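Local coordinates for conjugal transfer protein TRWB (Escherichia coli, PDB 1E9R) that couples DNA processing to transport in bacterial conjugation, probably as a hexameric, ring-shaped P-loop NTPase that moves DNA, at residues B[38-41]-B[46-49]; B[127-132]-B[270-275]; B[179-184]-B[202-207]. One frame throughout, in Å; residues are numbered along the deposited sequence.

Contact 1 of 3, residues B[38-41]-B[46-49]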
ATOM      1  N   LYS B  38       4.018  10.210  49.544  1.00 53.06           N
ATOM      2  CA  LYS B  38       4.549  11.384  48.866  1.00 52.08           C
ATOM      3  C   LYS B  38       4.390  11.123  47.365  1.00 48.74           C
ATOM      4  O   LYS B  38       4.748  10.045  46.884  1.00 44.99           O
ATOM      5  CB  LYS B  38       6.019  11.565  49.234  1.00 54.53           C
ATOM      6  CG  LYS B  38       6.388  12.988  49.565  1.00 59.34           C
ATOM      7  CD  LYS B  38       5.898  13.942  48.492  1.00 62.50           C
ATOM      8  CE  LYS B  38       6.268  15.377  48.834  1.00 64.92           C
ATOM      9  NZ  LYS B  38       7.747  15.534  48.978  1.00 65.94           N
ATOM     10  N   GLN B  39       3.850  12.097  46.635  1.00 45.94           N
ATOM     11  CA  GLN B  39       3.601  11.944  45.195  1.00 43.92           C
ATOM     12  C   GLN B  39       4.220  13.029  44.311  1.00 42.40           C
ATOM     13  O   GLN B  39       4.532  14.130  44.769  1.00 43.53           O
ATOM     14  CB  GLN B  39       2.085  11.934  44.921  1.00 42.81           C
ATOM     15  CG  GLN B  39       1.282  10.806  45.561  1.00 42.30           C
ATOM     16  CD  GLN B  39      -0.224  11.034  45.448  1.00 44.18           C
ATOM     17  OE1 GLN B  39      -0.768  11.941  46.074  1.00 43.36           O
ATOM     18  NE2 GLN B  39      -0.900  10.216  44.644  1.00 42.39           N
ATOM     19  N   VAL B  40       4.379  12.707  43.029  1.00 38.80           N
ATOM     20  CA  VAL B  40       4.905  13.654  42.048  1.00 36.50           C
ATOM     21  C   VAL B  40       3.664  14.241  41.372  1.00 35.73           C
ATOM     22  O   VAL B  40       2.590  13.637  41.428  1.00 36.44           O
ATOM     23  CB  VAL B  40       5.797  12.943  41.004  1.00 36.00           C
ATOM     24  CG1 VAL B  40       7.007  12.319  41.706  1.00 34.79           C
ATOM     25  CG2 VAL B  40       4.996  11.871  40.272  1.00 34.42           C
ATOM     26  N   THR B  41       3.777  15.405  40.743  1.00 34.64           N
ATOM     27  CA  THR B  41       2.593  15.973  40.118  1.00 33.24           C
ATOM     28  C   THR B  41       2.673  16.147  38.620  1.00 33.72           C
ATOM     29  O   THR B  41       3.751  16.352  38.053  1.00 33.64           O
ATOM     30  CB  THR B  41       2.229  17.352  40.707  1.00 34.35           C
ATOM     31  OG1 THR B  41       3.274  18.293  40.419  1.00 31.50           O
ATOM     32  CG2 THR B  41       2.020  17.250  42.207  1.00 33.80           C
ATOM     33  N   PRO B  46      -1.700  15.387  41.491  1.00 41.09           N
ATOM     34  CA  PRO B  46      -0.873  14.307  42.036  1.00 40.15           C
ATOM     35  C   PRO B  46      -1.072  13.021  41.245  1.00 40.54           C
ATOM     36  O   PRO B  46      -2.196  12.605  40.955  1.00 38.78           O
ATOM     37  CB  PRO B  46      -1.344  14.198  43.488  1.00 39.50           C
ATOM     38  CG  PRO B  46      -2.750  14.643  43.423  1.00 41.70           C
ATOM     39  CD  PRO B  46      -2.695  15.830  42.482  1.00 42.03           C
ATOM     40  N   MET B  47       0.042  12.399  40.893  1.00 40.06           N
ATOM     41  CA  MET B  47       0.016  11.187  40.114  1.00 39.77           C
ATOM     42  C   MET B  47      -0.169   9.945  40.976  1.00 39.18           C
ATOM     43  O   MET B  47       0.553   9.735  41.947  1.00 40.47           O
ATOM     44  CB  MET B  47       1.309  11.102  39.302  1.00 40.41           C
ATOM     45  CG  MET B  47       1.527   9.790  38.581  1.00 39.54           C
ATOM     46  SD  MET B  47       2.773   9.964  37.298  1.00 39.93           S
ATOM     47  CE  MET B  47       2.184   8.732  36.126  1.00 39.84           C
ATOM     48  N   PRO B  48      -1.170   9.117  40.644  1.00 38.10           N
ATOM     49  CA  PRO B  48      -1.407   7.898  41.411  1.00 37.63           C
ATOM     50  C   PRO B  48      -0.106   7.126  41.443  1.00 39.57           C
ATOM     51  O   PRO B  48       0.505   6.882  40.405  1.00 40.54           O
ATOM     52  CB  PRO B  48      -2.468   7.183  40.595  1.00 37.10           C
ATOM     53  CG  PRO B  48      -3.261   8.315  40.046  1.00 38.71           C
ATOM     54  CD  PRO B  48      -2.210   9.305  39.620  1.00 37.63           C
ATOM     55  N   ARG B  49       0.326   6.762  42.639  1.00 41.12           N
ATOM     56  CA  ARG B  49       1.567   6.022  42.814  1.00 42.30           C
ATOM     57  C   ARG B  49       1.657   4.785  41.931  1.00 41.29           C
ATOM     58  O   ARG B  49       2.707   4.502  41.364  1.00 40.15           O
ATOM     59  CB  ARG B  49       1.717   5.606  44.278  1.00 45.22           C
ATOM     60  CG  ARG B  49       2.333   6.649  45.180  1.00 50.71           C
ATOM     61  CD  ARG B  49       3.815   6.437  45.235  1.00 56.05           C
ATOM     62  NE  ARG B  49       4.388   7.103  46.391  1.00 61.78           N
ATOM     63  CZ  ARG B  49       5.612   6.867  46.842  1.00 62.54           C
ATOM     64  NH1 ARG B  49       6.372   5.973  46.221  1.00 62.37           N
ATOM     65  NH2 ARG B  49       6.072   7.527  47.902  1.00 63.43           N
TER
HETATM   66  O   HOH W   1       3.061   9.963  42.625  1.00 27.53           O

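Contact 2 of 3, residues B[127-132]-B[270-275]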
ATOM      1  N   TRP B 127      27.855  -8.407  24.441  1.00 37.79           N
ATOM      2  CA  TRP B 127      28.362  -7.834  23.205  1.00 37.17           C
ATOM      3  C   TRP B 127      27.231  -7.537  22.230  1.00 36.25           C
ATOM      4  O   TRP B 127      27.158  -6.434  21.679  1.00 35.42           O
ATOM      5  CB  TRP B 127      29.391  -8.755  22.552  1.00 36.89           C
ATOM      6  CG  TRP B 127      30.686  -8.840  23.316  1.00 37.43           C
ATOM      7  CD1 TRP B 127      31.144  -9.904  24.033  1.00 38.08           C
ATOM      8  CD2 TRP B 127      31.676  -7.810  23.456  1.00 37.89           C
ATOM      9  NE1 TRP B 127      32.355  -9.606  24.610  1.00 39.28           N
ATOM     10  CE2 TRP B 127      32.702  -8.325  24.272  1.00 37.25           C
ATOM     11  CE3 TRP B 127      31.791  -6.502  22.971  1.00 34.78           C
ATOM     12  CZ2 TRP B 127      33.832  -7.578  24.615  1.00 36.58           C
ATOM     13  CZ3 TRP B 127      32.917  -5.759  23.313  1.00 36.19           C
ATOM     14  CH2 TRP B 127      33.920  -6.301  24.127  1.00 38.60           C
ATOM     15  N   GLN B 128      26.343  -8.505  22.014  1.00 34.67           N
ATOM     16  CA  GLN B 128      25.219  -8.283  21.106  1.00 36.01           C
ATOM     17  C   GLN B 128      24.227  -7.310  21.748  1.00 36.15           C
ATOM     18  O   GLN B 128      23.643  -6.438  21.099  1.00 38.57           O
ATOM     19  CB  GLN B 128      24.512  -9.604  20.773  1.00 36.55           C
ATOM     20  CG  GLN B 128      23.179  -9.415  20.020  1.00 38.57           C
ATOM     21  CD  GLN B 128      23.261  -8.536  18.729  1.00 40.87           C
ATOM     22  OE1 GLN B 128      24.315  -7.969  18.384  1.00 37.20           O
ATOM     23  NE2 GLN B 128      22.126  -8.430  18.022  1.00 40.16           N
ATOM     24  N   ARG B 129      24.062  -7.477  23.045  1.00 35.79           N
ATOM     25  CA  ARG B 129      23.175  -6.656  23.831  1.00 34.63           C
ATOM     26  C   ARG B 129      23.450  -5.160  23.637  1.00 33.31           C
ATOM     27  O   ARG B 129      22.535  -4.373  23.409  1.00 31.56           O
ATOM     28  CB  ARG B 129      23.359  -7.054  25.290  1.00 37.41           C
ATOM     29  CG  ARG B 129      22.310  -6.572  26.220  1.00 39.83           C
ATOM     30  CD  ARG B 129      22.551  -7.153  27.591  1.00 41.50           C
ATOM     31  NE  ARG B 129      21.675  -6.523  28.567  1.00 42.52           N
ATOM     32  CZ  ARG B 129      21.875  -6.540  29.878  1.00 42.19           C
ATOM     33  NH1 ARG B 129      22.934  -7.164  30.382  1.00 41.20           N
ATOM     34  NH2 ARG B 129      21.020  -5.918  30.680  1.00 45.01           N
ATOM     35  N   TYR B 130      24.716  -4.764  23.714  1.00 31.58           N
ATOM     36  CA  TYR B 130      25.051  -3.351  23.566  1.00 29.76           C
ATOM     37  C   TYR B 130      25.394  -2.949  22.140  1.00 27.28           C
ATOM     38  O   TYR B 130      25.510  -1.764  21.836  1.00 24.56           O
ATOM     39  CB  TYR B 130      26.160  -2.950  24.557  1.00 30.10           C
ATOM     40  CG  TYR B 130      25.694  -3.078  25.992  1.00 29.88           C
ATOM     41  CD1 TYR B 130      24.766  -2.183  26.518  1.00 30.77           C
ATOM     42  CD2 TYR B 130      26.072  -4.165  26.784  1.00 29.20           C
ATOM     43  CE1 TYR B 130      24.211  -2.372  27.791  1.00 31.00           C
ATOM     44  CE2 TYR B 130      25.521  -4.360  28.061  1.00 30.37           C
ATOM     45  CZ  TYR B 130      24.591  -3.462  28.552  1.00 32.62           C
ATOM     46  OH  TYR B 130      24.018  -3.659  29.787  1.00 33.73           O
ATOM     47  N   ALA B 131      25.546  -3.934  21.263  1.00 26.87           N
ATOM     48  CA  ALA B 131      25.794  -3.644  19.854  1.00 26.00           C
ATOM     49  C   ALA B 131      24.450  -3.084  19.347  1.00 28.06           C
ATOM     50  O   ALA B 131      24.398  -2.185  18.504  1.00 27.19           O
ATOM     51  CB  ALA B 131      26.156  -4.925  19.117  1.00 25.08           C
ATOM     52  N   LEU B 132      23.370  -3.633  19.902  1.00 27.40           N
ATOM     53  CA  LEU B 132      22.003  -3.235  19.587  1.00 29.17           C
ATOM     54  C   LEU B 132      21.761  -1.792  20.032  1.00 28.88           C
ATOM     55  O   LEU B 132      20.858  -1.136  19.529  1.00 29.74           O
ATOM     56  CB  LEU B 132      21.032  -4.163  20.319  1.00 29.70           C
ATOM     57  CG  LEU B 132      20.028  -5.067  19.611  1.00 32.82           C
ATOM     58  CD1 LEU B 132      20.368  -5.237  18.166  1.00 32.67           C
ATOM     59  CD2 LEU B 132      20.006  -6.400  20.320  1.00 30.61           C
ATOM     60  N   ILE B 270      18.672  -1.868  33.120  1.00 35.98           N
ATOM     61  CA  ILE B 270      17.800  -1.999  34.285  1.00 38.48           C
ATOM     62  C   ILE B 270      17.231  -3.410  34.407  1.00 39.37           C
ATOM     63  O   ILE B 270      16.901  -3.858  35.500  1.00 42.01           O
ATOM     64  CB  ILE B 270      16.626  -1.031  34.232  1.00 38.58           C
ATOM     65  CG1 ILE B 270      15.753  -1.377  33.033  1.00 39.79           C
ATOM     66  CG2 ILE B 270      17.128   0.409  34.172  1.00 39.14           C
ATOM     67  CD1 ILE B 270      14.377  -0.797  33.114  1.00 43.01           C
ATOM     68  N   LEU B 271      17.118  -4.104  33.280  1.00 40.54           N
ATOM     69  CA  LEU B 271      16.591  -5.462  33.256  1.00 42.29           C
ATOM     70  C   LEU B 271      17.563  -6.429  33.900  1.00 43.93           C
ATOM     71  O   LEU B 271      17.226  -7.588  34.156  1.00 45.29           O
ATOM     72  CB  LEU B 271      16.335  -5.892  31.815  1.00 43.29           C
ATOM     73  CG  LEU B 271      14.941  -5.722  31.222  1.00 44.19           C
ATOM     74  CD1 LEU B 271      14.347  -4.402  31.620  1.00 43.26           C
ATOM     75  CD2 LEU B 271      15.042  -5.856  29.715  1.00 42.85           C
ATOM     76  N   SER B 272      18.775  -5.947  34.148  1.00 44.48           N
ATOM     77  CA  SER B 272      19.816  -6.767  34.754  1.00 46.84           C
ATOM     78  C   SER B 272      20.046  -6.402  36.214  1.00 48.62           C
ATOM     79  O   SER B 272      20.793  -7.084  36.913  1.00 48.07           O
ATOM     80  CB  SER B 272      21.133  -6.620  33.983  1.00 45.65           C
ATOM     81  OG  SER B 272      21.125  -7.365  32.781  1.00 44.51           O
ATOM     82  N   LEU B 273      19.410  -5.325  36.668  1.00 50.90           N
ATOM     83  CA  LEU B 273      19.565  -4.879  38.050  1.00 52.84           C
ATOM     84  C   LEU B 273      19.017  -5.889  39.041  1.00 55.11           C
ATOM     85  O   LEU B 273      17.977  -6.507  38.801  1.00 55.69           O
ATOM     86  CB  LEU B 273      18.851  -3.546  38.275  1.00 51.07           C
ATOM     87  CG  LEU B 273      19.474  -2.325  37.613  1.00 50.76           C
ATOM     88  CD1 LEU B 273      18.638  -1.112  37.913  1.00 46.44           C
ATOM     89  CD2 LEU B 273      20.883  -2.132  38.118  1.00 48.95           C
ATOM     90  N   PRO B 274      19.712  -6.070  40.174  1.00 57.57           N
ATOM     91  CA  PRO B 274      19.253  -7.019  41.189  1.00 59.55           C
ATOM     92  C   PRO B 274      17.918  -6.553  41.768  1.00 61.47           C
ATOM     93  O   PRO B 274      17.637  -5.350  41.838  1.00 59.46           O
ATOM     94  CB  PRO B 274      20.384  -7.003  42.214  1.00 59.09           C
ATOM     95  CG  PRO B 274      20.905  -5.601  42.111  1.00 59.74           C
ATOM     96  CD  PRO B 274      20.943  -5.388  40.613  1.00 58.71           C
ATOM     97  N   GLU B 275      17.096  -7.513  42.171  1.00 64.74           N
ATOM     98  CA  GLU B 275      15.790  -7.208  42.727  1.00 68.69           C
ATOM     99  C   GLU B 275      15.822  -6.300  43.960  1.00 69.76           C
ATOM    100  O   GLU B 275      16.325  -6.681  45.020  1.00 69.66           O
ATOM    101  CB  GLU B 275      15.057  -8.514  43.044  1.00 71.26           C
ATOM    102  CG  GLU B 275      13.911  -8.799  42.090  1.00 74.37           C
ATOM    103  CD  GLU B 275      12.721  -7.888  42.343  1.00 76.87           C
ATOM    104  OE1 GLU B 275      12.931  -6.665  42.528  1.00 77.73           O
ATOM    105  OE2 GLU B 275      11.576  -8.395  42.356  1.00 78.26           O
TER

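Contact 3 of 3, residues B[179-184]-B[202-207]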
ATOM      1  N   ALA B 179      40.667   0.486   7.892  1.00 38.75           N
ATOM      2  CA  ALA B 179      41.542  -0.558   7.384  1.00 40.90           C
ATOM      3  C   ALA B 179      40.988  -1.019   6.047  1.00 44.51           C
ATOM      4  O   ALA B 179      39.780  -0.996   5.841  1.00 47.19           O
ATOM      5  CB  ALA B 179      41.592  -1.723   8.359  1.00 40.61           C
ATOM      6  N   THR B 180      41.860  -1.430   5.130  1.00 45.57           N
ATOM      7  CA  THR B 180      41.388  -1.889   3.828  1.00 46.24           C
ATOM      8  C   THR B 180      40.557  -3.149   4.012  1.00 46.02           C
ATOM      9  O   THR B 180      40.673  -3.857   5.015  1.00 44.75           O
ATOM     10  CB  THR B 180      42.543  -2.232   2.855  1.00 44.41           C
ATOM     11  OG1 THR B 180      43.188  -3.431   3.291  1.00 45.70           O
ATOM     12  CG2 THR B 180      43.560  -1.104   2.796  1.00 44.57           C
ATOM     13  N   PHE B 181      39.720  -3.414   3.020  1.00 47.09           N
ATOM     14  CA  PHE B 181      38.849  -4.577   3.018  1.00 49.16           C
ATOM     15  C   PHE B 181      39.620  -5.821   3.398  1.00 50.40           C
ATOM     16  O   PHE B 181      39.188  -6.600   4.245  1.00 51.86           O
ATOM     17  CB  PHE B 181      38.280  -4.778   1.626  1.00 49.68           C
ATOM     18  CG  PHE B 181      36.849  -5.219   1.607  1.00 50.33           C
ATOM     19  CD1 PHE B 181      35.841  -4.375   2.070  1.00 48.80           C
ATOM     20  CD2 PHE B 181      36.498  -6.441   1.051  1.00 50.00           C
ATOM     21  CE1 PHE B 181      34.503  -4.737   1.969  1.00 48.69           C
ATOM     22  CE2 PHE B 181      35.158  -6.811   0.945  1.00 49.53           C
ATOM     23  CZ  PHE B 181      34.160  -5.953   1.405  1.00 49.08           C
ATOM     24  N   ASP B 182      40.768  -5.999   2.754  1.00 52.09           N
ATOM     25  CA  ASP B 182      41.605  -7.163   3.000  1.00 52.89           C
ATOM     26  C   ASP B 182      42.198  -7.244   4.393  1.00 53.12           C
ATOM     27  O   ASP B 182      42.181  -8.310   5.006  1.00 53.45           O
ATOM     28  CB  ASP B 182      42.731  -7.234   1.976  1.00 57.79           C
ATOM     29  CG  ASP B 182      42.219  -7.415   0.565  1.00 61.05           C
ATOM     30  OD1 ASP B 182      40.991  -7.299   0.341  1.00 63.17           O
ATOM     31  OD2 ASP B 182      43.052  -7.672  -0.326  1.00 64.18           O
ATOM     32  N   ASP B 183      42.735  -6.138   4.897  1.00 52.10           N
ATOM     33  CA  ASP B 183      43.321  -6.163   6.228  1.00 50.59           C
ATOM     34  C   ASP B 183      42.266  -6.463   7.263  1.00 48.81           C
ATOM     35  O   ASP B 183      42.538  -7.165   8.239  1.00 47.57           O
ATOM     36  CB  ASP B 183      43.985  -4.834   6.551  1.00 54.17           C
ATOM     37  CG  ASP B 183      45.215  -4.591   5.715  1.00 55.86           C
ATOM     38  OD1 ASP B 183      46.015  -5.538   5.562  1.00 55.38           O
ATOM     39  OD2 ASP B 183      45.387  -3.457   5.219  1.00 57.29           O
ATOM     40  N   LEU B 184      41.065  -5.926   7.043  1.00 46.40           N
ATOM     41  CA  LEU B 184      39.952  -6.146   7.958  1.00 45.67           C
ATOM     42  C   LEU B 184      39.703  -7.640   7.992  1.00 45.26           C
ATOM     43  O   LEU B 184      39.657  -8.252   9.062  1.00 43.07           O
ATOM     44  CB  LEU B 184      38.697  -5.444   7.461  1.00 44.02           C
ATOM     45  CG  LEU B 184      37.675  -5.045   8.527  1.00 44.71           C
ATOM     46  CD1 LEU B 184      36.373  -4.700   7.826  1.00 44.00           C
ATOM     47  CD2 LEU B 184      37.456  -6.157   9.534  1.00 43.99           C
ATOM     48  N   GLU B 202      27.978 -11.526  -2.510  1.00 32.84           N
ATOM     49  CA  GLU B 202      26.970 -11.252  -1.492  1.00 31.09           C
ATOM     50  C   GLU B 202      27.621 -10.991  -0.128  1.00 30.05           C
ATOM     51  O   GLU B 202      27.267 -10.042   0.586  1.00 26.73           O
ATOM     52  CB  GLU B 202      25.999 -12.424  -1.390  1.00 31.39           C
ATOM     53  CG  GLU B 202      24.901 -12.195  -0.377  1.00 34.19           C
ATOM     54  CD  GLU B 202      24.026 -10.999  -0.714  1.00 35.55           C
ATOM     55  OE1 GLU B 202      24.072 -10.515  -1.869  1.00 36.86           O
ATOM     56  OE2 GLU B 202      23.281 -10.546   0.180  1.00 40.26           O
ATOM     57  N   ALA B 203      28.579 -11.836   0.225  1.00 27.76           N
ATOM     58  CA  ALA B 203      29.296 -11.686   1.478  1.00 28.44           C
ATOM     59  C   ALA B 203      30.064 -10.357   1.504  1.00 29.16           C
ATOM     60  O   ALA B 203      30.085  -9.669   2.524  1.00 30.31           O
ATOM     61  CB  ALA B 203      30.253 -12.864   1.665  1.00 26.72           C
ATOM     62  N   SER B 204      30.689 -10.010   0.379  1.00 28.30           N
ATOM     63  CA  SER B 204      31.455  -8.769   0.256  1.00 28.49           C
ATOM     64  C   SER B 204      30.530  -7.581   0.383  1.00 27.21           C
ATOM     65  O   SER B 204      30.877  -6.568   0.993  1.00 26.74           O
ATOM     66  CB  SER B 204      32.164  -8.691  -1.101  1.00 28.67           C
ATOM     67  OG  SER B 204      33.252  -9.596  -1.167  1.00 33.03           O
ATOM     68  N   LYS B 205      29.356  -7.710  -0.220  1.00 25.19           N
ATOM     69  CA  LYS B 205      28.355  -6.664  -0.181  1.00 27.27           C
ATOM     70  C   LYS B 205      27.909  -6.461   1.263  1.00 26.37           C
ATOM     71  O   LYS B 205      27.734  -5.326   1.733  1.00 26.12           O
ATOM     72  CB  LYS B 205      27.171  -7.064  -1.041  1.00 28.41           C
ATOM     73  CG  LYS B 205      26.006  -6.132  -0.902  1.00 31.69           C
ATOM     74  CD  LYS B 205      24.884  -6.520  -1.834  1.00 32.12           C
ATOM     75  CE  LYS B 205      23.680  -5.611  -1.615  1.00 35.54           C
ATOM     76  NZ  LYS B 205      22.536  -5.971  -2.495  1.00 37.84           N
ATOM     77  N   ALA B 206      27.730  -7.576   1.964  1.00 25.38           N
ATOM     78  CA  ALA B 206      27.331  -7.541   3.361  1.00 26.13           C
ATOM     79  C   ALA B 206      28.383  -6.788   4.179  1.00 27.38           C
ATOM     80  O   ALA B 206      28.041  -5.918   4.975  1.00 29.93           O
ATOM     81  CB  ALA B 206      27.160  -8.949   3.883  1.00 23.19           C
ATOM     82  N   LEU B 207      29.661  -7.107   3.969  1.00 27.11           N
ATOM     83  CA  LEU B 207      30.747  -6.438   4.693  1.00 27.43           C
ATOM     84  C   LEU B 207      30.705  -4.944   4.400  1.00 27.30           C
ATOM     85  O   LEU B 207      30.779  -4.126   5.316  1.00 28.45           O
ATOM     86  CB  LEU B 207      32.116  -6.979   4.264  1.00 29.20           C
ATOM     87  CG  LEU B 207      33.255  -7.038   5.296  1.00 32.06           C
ATOM     88  CD1 LEU B 207      34.599  -6.940   4.587  1.00 29.54           C
ATOM     89  CD2 LEU B 207      33.121  -5.919   6.294  1.00 29.90           C
TER

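Contact 1 of 3, residues B[38-41]-B[46-49]
Val40 and Met47 join the two arms of a tight beta hairpin by one well-formed backbone hydrogen bond, Met47 N to Val40 O at 2.9 Å, running almost straight at 170°. The same carbonyl oxygen also receives a CA-H...O contact from Pro46, a residue that has no backbone N-H to give. One step further on, Thr41 and Pro46 form an antiparallel non-hydrogen-bonded pair beside the turn.

A second set of polar contacts gathers on Met47 O. A water bridges it to Val40 N, and the amide of Gln39 adds a weak bond from NE2, 3.1 Å from Met47 O and bent to 124°. Gln39 is extended beyond CG (chi2 169°), which carries the amide across Pro46, with OE1 3.5 Å from Pro46 CB. Its firmer partners lie at and just beyond the end of helix 26-33: OE1 accepts from Glu35 N, and NE2 donates to Thr33 O.

Apolar contact is slight: Val40 CG2 lies 3.9 Å from Met47 CB, the two side chains running alongside each other, and Val40 also packs on Leu73 and Thr76 of helix 66-79.

At the open end Arg49, bent at chi2, brings NE to 3.0 Å from Lys38 O; that oxygen is hydrogen-bonded to Arg80 NH1. One straight backbone bond is thus supplemented at Met47 O by a water and a weak side-chain amide bond.

Contact 2 of 3, residues B[127-132]-B[270-275]
Arg129 leaves its helix with CG turned away from the backbone N (chi1 -166°) and stays extended as far as NE, a nearly straight arm that carries the guanidinium to the loop after helix 252-269. Ser272 answers with OG swung beside its own backbone N (chi1 -77°), and the hydroxyl meets the edge of the guanidinium, near its plane. Across an 11.4 Å gap between the CA atoms of Arg129 and Ser272, these two side chains make the whole of the direct contact.

The link is short but poorly aligned: Arg129 NH2 lies 2.6 Å from Ser272 OG, with an N-H...O angle of 127°, a weak hydrogen bond. NH1 of Arg129 stands 3.0 Å from the same Ser272 OG, so the oxygen sits against both terminal nitrogens. The hydroxyl of Tyr130 lies over one face, OH 3.6 Å above the plane of the Arg129 guanidinium and over its centre; that hydroxyl is itself hydrogen-bonded to Ser269 OG.

Stronger partners surround this pair. Arg129 NH2 donates to Thr268 O and NH1 forms a salt bridge with Asp126, while Asp250 of the second subunit packs on Arg129. Ser272 OG lies between Arg129 and that aspartate, bonded weakly to the first and hydrogen-bonded to the second. The two acidic residues near the guanidinium probably offset part of the positive charge of Arg129 and nearby Arg232, at a polar junction between a helix, a loop and the adjoining subunit of the ring.

Contact 3 of 3, residues B[179-184]-B[202-207]
Phe181 and Leu207 approach from opposite directions and meet as methyl against ring. Leu207 CD1 lies over one face of the phenyl group, 3.5 Å from the Phe181 ring centroid and 18° off the ring normal, a close CH-pi contact. The methyl is displaced toward the rim, so CE1 and CZ take the nearest approach, with Phe181 CZ 3.4 Å from Leu207 CD1.

The ring's edge is used differently. It points at helix 201-217, where Ser204 O lies in the ring plane, 3.4 Å from Phe181 CZ; the hydrogen bond of this oxygen is with Thr208 OG1. Ser204 contributes its side chain more loosely near CE2.

The other branch of Leu207 serves a second partner. Its CD2 meets Leu184 CD1 tip to tip at 3.8 Å, and Leu184 reaches there with CG opposite the backbone N (chi1 -154°). One leucine thus spreads its two methyls over residues three apart on helix 181-188. That helix begins at an N-cap, Thr180, whose OG1 accepts from Asp183 N, helping to hold the first turn, from which Phe181 projects.

Helix 141-163 lies against the same apolar cluster, Leu153 touching both Leu184 and Leu207, and Phe197 from the intervening loop adds to Leu207. The contact therefore joins helices 181-188 and 201-217 within an all-helical part of the chain, with Gly199 and Ser200 of the third subunit packing on Phe181 and Ser204.

Overall arrangement
Followed from the N terminus, the chain first closes contact 1, a hairpin with only four residues between its segments, placed between helices 26-33 and 66-79. Contact 2 then opens on helix 126-134 and closes 137 residues later, after helix 252-269, just ahead of strand 281-285 of the large mixed sheet. Within that long excursion the chain makes contact 3, a short closure between helices 181-188 and 201-217; contact 1 stands in series with both. Contacts 1 and 3 lie on opposite sides of the chain's centre, their centres about 55 Å apart. Contacts 2 and 3 both touch the second subunit, whereas no other chain touches contact 1.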